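Local coordinates for 3-dehydroquinate dehydratase (Clostridium difficile, PDB 4H3D), which catalyses the cis-dehydration of 3-dehydroquinate to 3-dehydroshikimate, the third step of the chorismate pathway, through an imine formed with an active-site lysine, at residues V159-R164 with P173-M178; I205-S210 with I215-G220. All coordinates share one frame; numbering follows the deposited sequence.

How the contacts relate
Both contacts belong to one sector of the TIM barrel and follow one another along the chain, with centres about 13 Å apart. Contact 1 fastens a helix to the outside of strand 172-177; contact 2 folds the chain back over the end of the next strand, 205-208. The two strands are parallel neighbours, joined by probable hydrogen bonds P173 O to I205 N (2.8 Å) and V177 O to M209 N (2.9 Å), while A176 CB packs on M207 CG at 3.6 Å. Reaching substituents on the two carbons that flank the ring oxygen of the bound comenic acid derivative, contact 1 contributes the Schiff-base lysine and contact 2 the arginine that receives its carboxylate.

Contact 1. Residues V159-R164 with P173-M178; sequences VSRLCR and PKIAVM. With SHL (5-hydroxy-6-methyl-4-oxo-4H-pyran-2-carboxylic acid), chain I.
L162 packs one methyl between P173 and I175, on the outer side of a strand whose intervening residue, K174, is covalently joined to the bound comenic acid derivative. CD2 of L162 lies 3.8 Å from CB of P173 and 4.3 Å from the backbone N of K174, whereas the lysine side chain leaves on the other side of the strand, into the barrel. There its chain is fully extended, with CG anti to the backbone N (chi1 174°), carrying NZ to the exocyclic carbon CAL of the ligand, 1.4 Å away. In the reaction the same amine forms the imine with 3-dehydroquinate, and a long flexible lysine suits that task.

On the apolar outer side, I175 turns both of its arms to the helix. Its CG2, lying between the backbone N and the carbonyl carbon, meets L162 CD2 at 4.0 Å. Its longer arm places CD1 4.2 Å from CD of R161. That arginine suits an edge position: its CD crosses the end of the isoleucine at about a right angle, while NH1 is hydrogen-bonded to N146 OD1 on strand 141-148. P173 adds a compact ring whose CB and CG also rest near the backbone O of L162. No hydrogen bond links the two segments; van der Waals packing, and probably the burial of apolar surface, holds them together.

The axes of the helix and strand segments run roughly antiparallel, at 149°, and approach to 8.0 Å. Helix 155-167 is the connection between parallel strands 141-148 and 172-177 in a beta-alpha-beta crossover of the barrel. Helix 182-199 flanks it, touching L162 through M195, and I175 sits between N146 of strand 141-148 and T206 of strand 205-208.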
ATOM      1  N   VAL B 159     -10.180 -17.060   7.970  1.00 25.09           N
ATOM      2  CA  VAL B 159      -9.235 -18.157   8.163  1.00 27.09           C
ATOM      3  C   VAL B 159      -9.933 -19.525   8.016  1.00 27.15           C
ATOM      4  O   VAL B 159      -9.359 -20.445   7.423  1.00 28.51           O
ATOM      5  CB  VAL B 159      -8.493 -18.064   9.529  1.00 27.83           C
ATOM      6  CG1 VAL B 159      -7.679 -19.339   9.787  1.00 30.56           C
ATOM      7  CG2 VAL B 159      -7.585 -16.833   9.572  1.00 23.72           C
ATOM      8  N   SER B 160     -11.172 -19.651   8.517  1.00 27.44           N
ATOM      9  CA  SER B 160     -11.900 -20.922   8.439  1.00 28.65           C
ATOM     10  C   SER B 160     -12.203 -21.307   6.984  1.00 26.98           C
ATOM     11  O   SER B 160     -12.111 -22.482   6.613  1.00 25.77           O
ATOM     12  CB  SER B 160     -13.195 -20.929   9.319  1.00 31.83           C
ATOM     13  OG  SER B 160     -14.248 -20.129   8.770  1.00 37.93           O
ATOM     14  N   ARG B 161     -12.542 -20.323   6.160  1.00 23.70           N
ATOM     15  CA  ARG B 161     -12.817 -20.595   4.756  1.00 25.12           C
ATOM     16  C   ARG B 161     -11.543 -20.976   4.010  1.00 22.41           C
ATOM     17  O   ARG B 161     -11.539 -21.912   3.235  1.00 21.03           O
ATOM     18  CB  ARG B 161     -13.495 -19.412   4.093  1.00 24.15           C
ATOM     19  CG  ARG B 161     -14.854 -19.167   4.662  1.00 28.32           C
ATOM     20  CD  ARG B 161     -15.625 -18.166   3.878  1.00 28.01           C
ATOM     21  NE  ARG B 161     -16.767 -17.728   4.647  1.00 25.85           N
ATOM     22  CZ  ARG B 161     -17.559 -16.721   4.322  1.00 26.36           C
ATOM     23  NH1 ARG B 161     -17.365 -16.045   3.204  1.00 25.13           N
ATOM     24  NH2 ARG B 161     -18.565 -16.402   5.119  1.00 29.89           N
ATOM     25  N   LEU B 162     -10.463 -20.252   4.266  1.00 23.16           N
ATOM     26  CA  LEU B 162      -9.179 -20.558   3.616  1.00 23.56           C
ATOM     27  C   LEU B 162      -8.694 -21.963   4.022  1.00 23.05           C
ATOM     28  O   LEU B 162      -8.177 -22.713   3.185  1.00 22.77           O
ATOM     29  CB  LEU B 162      -8.132 -19.487   3.948  1.00 24.38           C
ATOM     30  CG  LEU B 162      -8.409 -18.085   3.384  1.00 22.70           C
ATOM     31  CD1 LEU B 162      -7.452 -17.039   3.998  1.00 23.43           C
ATOM     32  CD2 LEU B 162      -8.335 -18.094   1.847  1.00 24.37           C
ATOM     33  N   CYS B 163      -8.860 -22.318   5.303  1.00 23.85           N
ATOM     34  CA  CYS B 163      -8.514 -23.671   5.767  1.00 23.77           C
ATOM     35  C   CYS B 163      -9.386 -24.730   5.065  1.00 25.00           C
ATOM     36  O   CYS B 163      -8.892 -25.795   4.678  1.00 23.75           O
ATOM     37  CB  CYS B 163      -8.658 -23.798   7.282  1.00 25.83           C
ATOM     38  SG  CYS B 163      -7.406 -22.916   8.190  1.00 30.15           S
ATOM     39  N   ARG B 164     -10.669 -24.439   4.887  1.00 21.97           N
ATOM     40  CA  ARG B 164     -11.554 -25.390   4.213  1.00 23.37           C
ATOM     41  C   ARG B 164     -11.093 -25.613   2.751  1.00 22.11           C
ATOM     42  O   ARG B 164     -11.125 -26.763   2.223  1.00 22.45           O
ATOM     43  CB  ARG B 164     -13.013 -24.926   4.270  1.00 21.40           C
ATOM     44  CG  ARG B 164     -14.024 -25.915   3.667  1.00 25.89           C
ATOM     45  CD  ARG B 164     -13.952 -27.298   4.323  1.00 30.98           C
ATOM     46  NE  ARG B 164     -14.771 -28.275   3.615  1.00 34.76           N
ATOM     47  CZ  ARG B 164     -14.584 -29.593   3.655  1.00 38.43           C
ATOM     48  NH1 ARG B 164     -15.385 -30.392   2.962  1.00 40.37           N
ATOM     49  NH2 ARG B 164     -13.583 -30.121   4.358  1.00 40.55           N
ATOM     50  N   PRO B 173      -5.932 -21.304  -2.311  1.00 20.11           N
ATOM     51  CA  PRO B 173      -7.141 -20.721  -1.750  1.00 18.95           C
ATOM     52  C   PRO B 173      -7.223 -19.238  -2.083  1.00 20.22           C
ATOM     53  O   PRO B 173      -6.209 -18.531  -2.005  1.00 19.56           O
ATOM     54  CB  PRO B 173      -6.948 -20.886  -0.252  1.00 20.33           C
ATOM     55  CG  PRO B 173      -6.040 -22.018  -0.092  1.00 22.61           C
ATOM     56  CD  PRO B 173      -5.125 -21.984  -1.292  1.00 19.39           C
ATOM     57  N   LYS B 174      -8.418 -18.762  -2.439  1.00 18.43           N
ATOM     58  CA  LYS B 174      -8.600 -17.368  -2.782  1.00 17.88           C
ATOM     59  C   LYS B 174      -9.845 -16.810  -2.136  1.00 19.27           C
ATOM     60  O   LYS B 174     -10.916 -17.427  -2.206  1.00 18.54           O
ATOM     61  CB  LYS B 174      -8.745 -17.196  -4.297  1.00 18.29           C
ATOM     62  CG  LYS B 174      -9.087 -15.742  -4.734  1.00 17.63           C
ATOM     63  CD  LYS B 174      -9.288 -15.639  -6.212  1.00 20.20           C
ATOM     64  CE  LYS B 174      -9.629 -14.206  -6.610  1.00 22.82           C
ATOM     65  NZ  LYS B 174      -9.898 -14.074  -8.076  1.00 27.52           N
ATOM     66  N   ILE B 175      -9.716 -15.643  -1.521  1.00 18.67           N
ATOM     67  CA  ILE B 175     -10.864 -14.974  -0.943  1.00 19.47           C
ATOM     68  C   ILE B 175     -10.847 -13.500  -1.241  1.00 19.52           C
ATOM     69  O   ILE B 175      -9.804 -12.842  -1.187  1.00 21.63           O
ATOM     70  CB  ILE B 175     -11.064 -15.263   0.589  1.00 21.71           C
ATOM     71  CG1 ILE B 175     -12.491 -14.892   1.001  1.00 25.16           C
ATOM     72  CG2 ILE B 175     -10.038 -14.542   1.453  1.00 20.80           C
ATOM     73  CD1 ILE B 175     -12.887 -15.387   2.372  1.00 23.25           C
ATOM     74  N   ALA B 176     -12.006 -13.001  -1.641  1.00 17.81           N
ATOM     75  CA  ALA B 176     -12.196 -11.580  -1.944  1.00 18.26           C
ATOM     76  C   ALA B 176     -13.401 -11.088  -1.129  1.00 17.62           C
ATOM     77  O   ALA B 176     -14.489 -11.673  -1.203  1.00 19.43           O
ATOM     78  CB  ALA B 176     -12.435 -11.372  -3.441  1.00 17.28           C
ATOM     79  N   VAL B 177     -13.206 -10.018  -0.366  1.00 18.01           N
ATOM     80  CA  VAL B 177     -14.245  -9.492   0.520  1.00 19.85           C
ATOM     81  C   VAL B 177     -14.427  -7.990   0.324  1.00 21.25           C
ATOM     82  O   VAL B 177     -13.553  -7.313  -0.221  1.00 22.86           O
ATOM     83  CB  VAL B 177     -13.921  -9.801   1.996  1.00 19.90           C
ATOM     84  CG1 VAL B 177     -13.859 -11.330   2.206  1.00 20.94           C
ATOM     85  CG2 VAL B 177     -12.602  -9.137   2.432  1.00 19.79           C
ATOM     86  N   MET B 178     -15.569  -7.474   0.769  1.00 21.07           N
ATOM     87  CA  MET B 178     -15.893  -6.067   0.583  1.00 21.31           C
ATOM     88  C   MET B 178     -15.807  -5.322   1.922  1.00 21.69           C
ATOM     89  O   MET B 178     -16.529  -5.656   2.866  1.00 22.83           O
ATOM     90  CB  MET B 178     -17.310  -5.927   0.011  1.00 23.16           C
ATOM     91  CG  MET B 178     -17.732  -4.474  -0.313  1.00 23.72           C
ATOM     92  SD  MET B 178     -16.728  -3.775  -1.666  1.00 32.67           S
ATOM     93  CE  MET B 178     -17.249  -4.760  -3.068  1.00 27.91           C
TER
HETATM   94  OAD SHL I 302      -9.374  -7.987  -8.986  1.00 37.96           O
HETATM   95  CAH SHL I 302     -10.545  -8.090  -8.542  1.00 43.51           C
HETATM   96  OAA SHL I 302     -11.246  -7.070  -8.320  1.00 41.03           O
HETATM   97  CAK SHL I 302     -11.075  -9.416  -8.294  1.00 39.73           C
HETATM   98  OAG SHL I 302     -10.229 -10.545  -8.559  1.00 36.68           O
HETATM   99  CAF SHL I 302     -10.787 -11.839  -8.513  1.00 38.55           C
HETATM  100  CAL SHL I 302     -10.019 -12.889  -8.895  1.00 38.12           C
HETATM  101  CAJ SHL I 302     -12.093 -11.941  -8.185  1.00 40.48           C
HETATM  102  OAC SHL I 302     -12.664 -13.143  -8.156  1.00 37.58           O
HETATM  103  CAI SHL I 302     -12.841 -10.841  -7.876  1.00 39.11           C
HETATM  104  CAE SHL I 302     -12.344  -9.599  -7.923  1.00 38.84           C
HETATM  105  OAB SHL I 302     -14.109 -10.984  -7.519  1.00 38.37           O

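Contact 2. Residues I205-S210 with I215-G220; sequences ITMSMS and ISRLCG. With SHL (5-hydroxy-6-methyl-4-oxo-4H-pyran-2-carboxylic acid), chain I.
S216 and S208 form the tight part of this contact, where a side-chain hydroxyl meets a backbone amide. S208 N donates to S216 OG at 2.9 Å along an almost straight line (168°). OG stands between the backbone N and the carbonyl carbon (chi1 70°), which turns it to the strand, and it is also hydrogen-bonded to the O of G213. Serine suits the place: it is small enough to let the two backbones come close, and its oxygen can serve two partners.

Around this tight point the fit is looser, filled in by ordered waters, although the whole contact is buried. One water accepts from T206 OG1 and donates to S216 O; the threonine hydroxyl is also hydrogen-bonded to T192 OG1 on helix 182-199. Another accepts from R217 NE at 3.0 Å beside the carbonyls of S208 and S210. A third takes bonds from S210 N and, at 3.1 Å, from R217 NH2. On the far side, I215 packs on I215 of the second subunit.

R217, held by the latter two waters, reaches the ligand with a chain extended from CG to NE, and chi4 (-96°) swings its guanidinium plane so that OAD lies in it, at the edge. Its NH1 donates to ligand OAD at 2.7 Å and its NH2 to OAA, also at 2.7 Å.

Two straight bonds from one guanidinium to both carboxylate oxygens restrain the group, alongside the ligand's bonds to H147, R86 and Q240. Since R217 binds 3-dehydroquinate, the ligand's carboxylate probably occupies the site of the substrate's own.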
ATOM      1  N   ILE B 205      -4.305 -16.446  -1.770  1.00 19.39           N
ATOM      2  CA  ILE B 205      -4.650 -15.249  -2.513  1.00 19.72           C
ATOM      3  C   ILE B 205      -5.779 -14.545  -1.778  1.00 20.06           C
ATOM      4  O   ILE B 205      -6.832 -15.141  -1.540  1.00 18.71           O
ATOM      5  CB  ILE B 205      -5.192 -15.616  -3.920  1.00 20.03           C
ATOM      6  CG1 ILE B 205      -4.189 -16.474  -4.689  1.00 21.84           C
ATOM      7  CG2 ILE B 205      -5.583 -14.350  -4.705  1.00 17.52           C
ATOM      8  CD1 ILE B 205      -4.840 -17.222  -5.918  1.00 18.84           C
ATOM      9  N   THR B 206      -5.583 -13.278  -1.424  1.00 18.34           N
ATOM     10  CA  THR B 206      -6.626 -12.519  -0.736  1.00 19.63           C
ATOM     11  C   THR B 206      -6.683 -11.112  -1.223  1.00 20.92           C
ATOM     12  O   THR B 206      -5.649 -10.550  -1.678  1.00 20.66           O
ATOM     13  CB  THR B 206      -6.386 -12.418   0.787  1.00 20.90           C
ATOM     14  OG1 THR B 206      -5.245 -11.573   1.046  1.00 19.79           O
ATOM     15  CG2 THR B 206      -6.167 -13.824   1.398  1.00 17.93           C
ATOM     16  N   MET B 207      -7.872 -10.518  -1.152  0.50 19.72           N
ATOM     17  CA  MET B 207      -8.047  -9.114  -1.495  0.50 20.90           C
ATOM     18  C   MET B 207      -9.259  -8.514  -0.820  0.50 20.02           C
ATOM     19  O   MET B 207     -10.219  -9.211  -0.474  0.50 18.63           O
ATOM     20  CB  MET B 207      -8.171  -8.899  -3.004  0.50 21.85           C
ATOM     21  CG  MET B 207      -9.491  -9.313  -3.583  0.50 21.76           C
ATOM     22  SD  MET B 207      -9.547  -9.063  -5.366  0.50 31.75           S
ATOM     23  CE  MET B 207      -8.221 -10.149  -5.903  0.50 35.47           C
ATOM     24  N   SER B 208      -9.168  -7.207  -0.620  1.00 21.35           N
ATOM     25  CA  SER B 208     -10.221  -6.387  -0.083  1.00 22.30           C
ATOM     26  C   SER B 208     -10.553  -5.525  -1.286  1.00 20.73           C
ATOM     27  O   SER B 208      -9.685  -4.845  -1.833  1.00 23.97           O
ATOM     28  CB  SER B 208      -9.714  -5.517   1.081  1.00 21.64           C
ATOM     29  OG  SER B 208     -10.768  -4.756   1.610  1.00 23.26           O
ATOM     30  N   MET B 209     -11.796  -5.579  -1.717  1.00 22.25           N
ATOM     31  CA  MET B 209     -12.241  -4.882  -2.907  1.00 22.91           C
ATOM     32  C   MET B 209     -12.558  -3.395  -2.637  1.00 24.90           C
ATOM     33  O   MET B 209     -12.427  -2.929  -1.510  1.00 22.65           O
ATOM     34  CB  MET B 209     -13.465  -5.611  -3.483  1.00 26.89           C
ATOM     35  CG  MET B 209     -13.165  -7.061  -3.917  1.00 27.04           C
ATOM     36  SD  MET B 209     -14.602  -7.921  -4.630  1.00 35.19           S
ATOM     37  CE  MET B 209     -15.651  -8.079  -3.198  1.00 26.66           C
ATOM     38  N   SER B 210     -12.932  -2.670  -3.709  1.00 26.38           N
ATOM     39  CA  SER B 210     -13.246  -1.228  -3.693  1.00 27.92           C
ATOM     40  C   SER B 210     -11.974  -0.365  -3.546  1.00 29.05           C
ATOM     41  O   SER B 210     -10.891  -0.887  -3.274  1.00 27.38           O
ATOM     42  CB  SER B 210     -14.244  -0.858  -2.597  1.00 28.19           C
ATOM     43  OG  SER B 210     -13.611  -0.705  -1.338  1.00 28.52           O
ATOM     44  N   ILE B 215      -4.885  -1.194  -0.992  1.00 28.72           N
ATOM     45  CA  ILE B 215      -3.652  -1.578  -0.300  1.00 29.33           C
ATOM     46  C   ILE B 215      -3.476  -3.087  -0.328  1.00 27.91           C
ATOM     47  O   ILE B 215      -2.343  -3.602  -0.423  1.00 26.90           O
ATOM     48  CB  ILE B 215      -3.647  -1.088   1.203  1.00 30.55           C
ATOM     49  CG1 ILE B 215      -2.351  -1.502   1.926  1.00 32.11           C
ATOM     50  CG2 ILE B 215      -4.861  -1.633   1.975  1.00 25.47           C
ATOM     51  CD1 ILE B 215      -2.303  -1.091   3.434  1.00 32.87           C
ATOM     52  N   SER B 216      -4.599  -3.805  -0.252  1.00 24.68           N
ATOM     53  CA  SER B 216      -4.570  -5.258  -0.232  1.00 24.40           C
ATOM     54  C   SER B 216      -4.033  -5.849  -1.537  1.00 22.75           C
ATOM     55  O   SER B 216      -3.675  -7.027  -1.567  1.00 26.53           O
ATOM     56  CB  SER B 216      -5.951  -5.826   0.044  1.00 23.22           C
ATOM     57  OG  SER B 216      -6.816  -5.624  -1.062  1.00 20.80           O
ATOM     58  N   ARG B 217      -4.010  -5.048  -2.600  1.00 23.50           N
ATOM     59  CA  ARG B 217      -3.504  -5.492  -3.905  1.00 23.12           C
ATOM     60  C   ARG B 217      -2.027  -5.194  -4.034  1.00 23.27           C
ATOM     61  O   ARG B 217      -1.363  -5.699  -4.956  1.00 22.64           O
ATOM     62  CB  ARG B 217      -4.198  -4.759  -5.049  1.00 23.12           C
ATOM     63  CG  ARG B 217      -5.671  -4.931  -5.078  1.00 28.18           C
ATOM     64  CD  ARG B 217      -6.281  -4.245  -6.286  1.00 29.14           C
ATOM     65  NE  ARG B 217      -7.736  -4.374  -6.271  1.00 30.28           N
ATOM     66  CZ  ARG B 217      -8.431  -5.308  -6.918  1.00 32.76           C
ATOM     67  NH1 ARG B 217      -7.819  -6.220  -7.672  1.00 33.78           N
ATOM     68  NH2 ARG B 217      -9.751  -5.319  -6.822  1.00 35.57           N
ATOM     69  N   LEU B 218      -1.514  -4.367  -3.122  1.00 22.99           N
ATOM     70  CA  LEU B 218      -0.133  -3.901  -3.214  1.00 24.61           C
ATOM     71  C   LEU B 218       0.820  -4.566  -2.256  1.00 25.26           C
ATOM     72  O   LEU B 218       1.998  -4.688  -2.568  1.00 26.31           O
ATOM     73  CB  LEU B 218      -0.079  -2.385  -2.920  1.00 25.28           C
ATOM     74  CG  LEU B 218      -0.978  -1.450  -3.735  1.00 25.60           C
ATOM     75  CD1 LEU B 218      -0.774  -0.014  -3.301  1.00 31.52           C
ATOM     76  CD2 LEU B 218      -0.689  -1.587  -5.224  1.00 24.98           C
ATOM     77  N   CYS B 219       0.317  -5.001  -1.107  1.00 25.34           N
ATOM     78  CA  CYS B 219       1.178  -5.435  -0.007  1.00 28.82           C
ATOM     79  C   CYS B 219       1.288  -6.939   0.220  1.00 28.02           C
ATOM     80  O   CYS B 219       1.568  -7.380   1.338  1.00 29.30           O
ATOM     81  CB  CYS B 219       0.687  -4.771   1.281  1.00 29.95           C
ATOM     82  SG  CYS B 219      -0.941  -5.355   1.772  1.00 39.96           S
ATOM     83  N   GLY B 220       1.094  -7.723  -0.830  1.00 24.78           N
ATOM     84  CA  GLY B 220       1.184  -9.168  -0.728  1.00 23.56           C
ATOM     85  C   GLY B 220       2.504  -9.710  -0.218  1.00 25.43           C
ATOM     86  O   GLY B 220       2.530 -10.678   0.552  1.00 24.91           O
TER
HETATM   87  OAD SHL I 302      -9.374  -7.987  -8.986  1.00 37.96           O
HETATM   88  CAH SHL I 302     -10.545  -8.090  -8.542  1.00 43.51           C
HETATM   89  OAA SHL I 302     -11.246  -7.070  -8.320  1.00 41.03           O
HETATM   90  CAK SHL I 302     -11.075  -9.416  -8.294  1.00 39.73           C
HETATM   91  OAG SHL I 302     -10.229 -10.545  -8.559  1.00 36.68           O
HETATM   92  CAF SHL I 302     -10.787 -11.839  -8.513  1.00 38.55           C
HETATM   93  CAL SHL I 302     -10.019 -12.889  -8.895  1.00 38.12           C
HETATM   94  CAJ SHL I 302     -12.093 -11.941  -8.185  1.00 40.48           C
HETATM   95  OAC SHL I 302     -12.664 -13.143  -8.156  1.00 37.58           O
HETATM   96  CAI SHL I 302     -12.841 -10.841  -7.876  1.00 39.11           C
HETATM   97  CAE SHL I 302     -12.344  -9.599  -7.923  1.00 38.84           C
HETATM   98  OAB SHL I 302     -14.109 -10.984  -7.519  1.00 38.37           O
HETATM   99  O   HOH W   1      -4.120  -8.969   0.535  1.00 25.09           O
HETATM  100  O   HOH W   2      -9.383  -3.150  -4.018  1.00 25.59           O
HETATM  101  O   HOH W   3     -12.210  -3.459  -6.368  1.00 32.47           O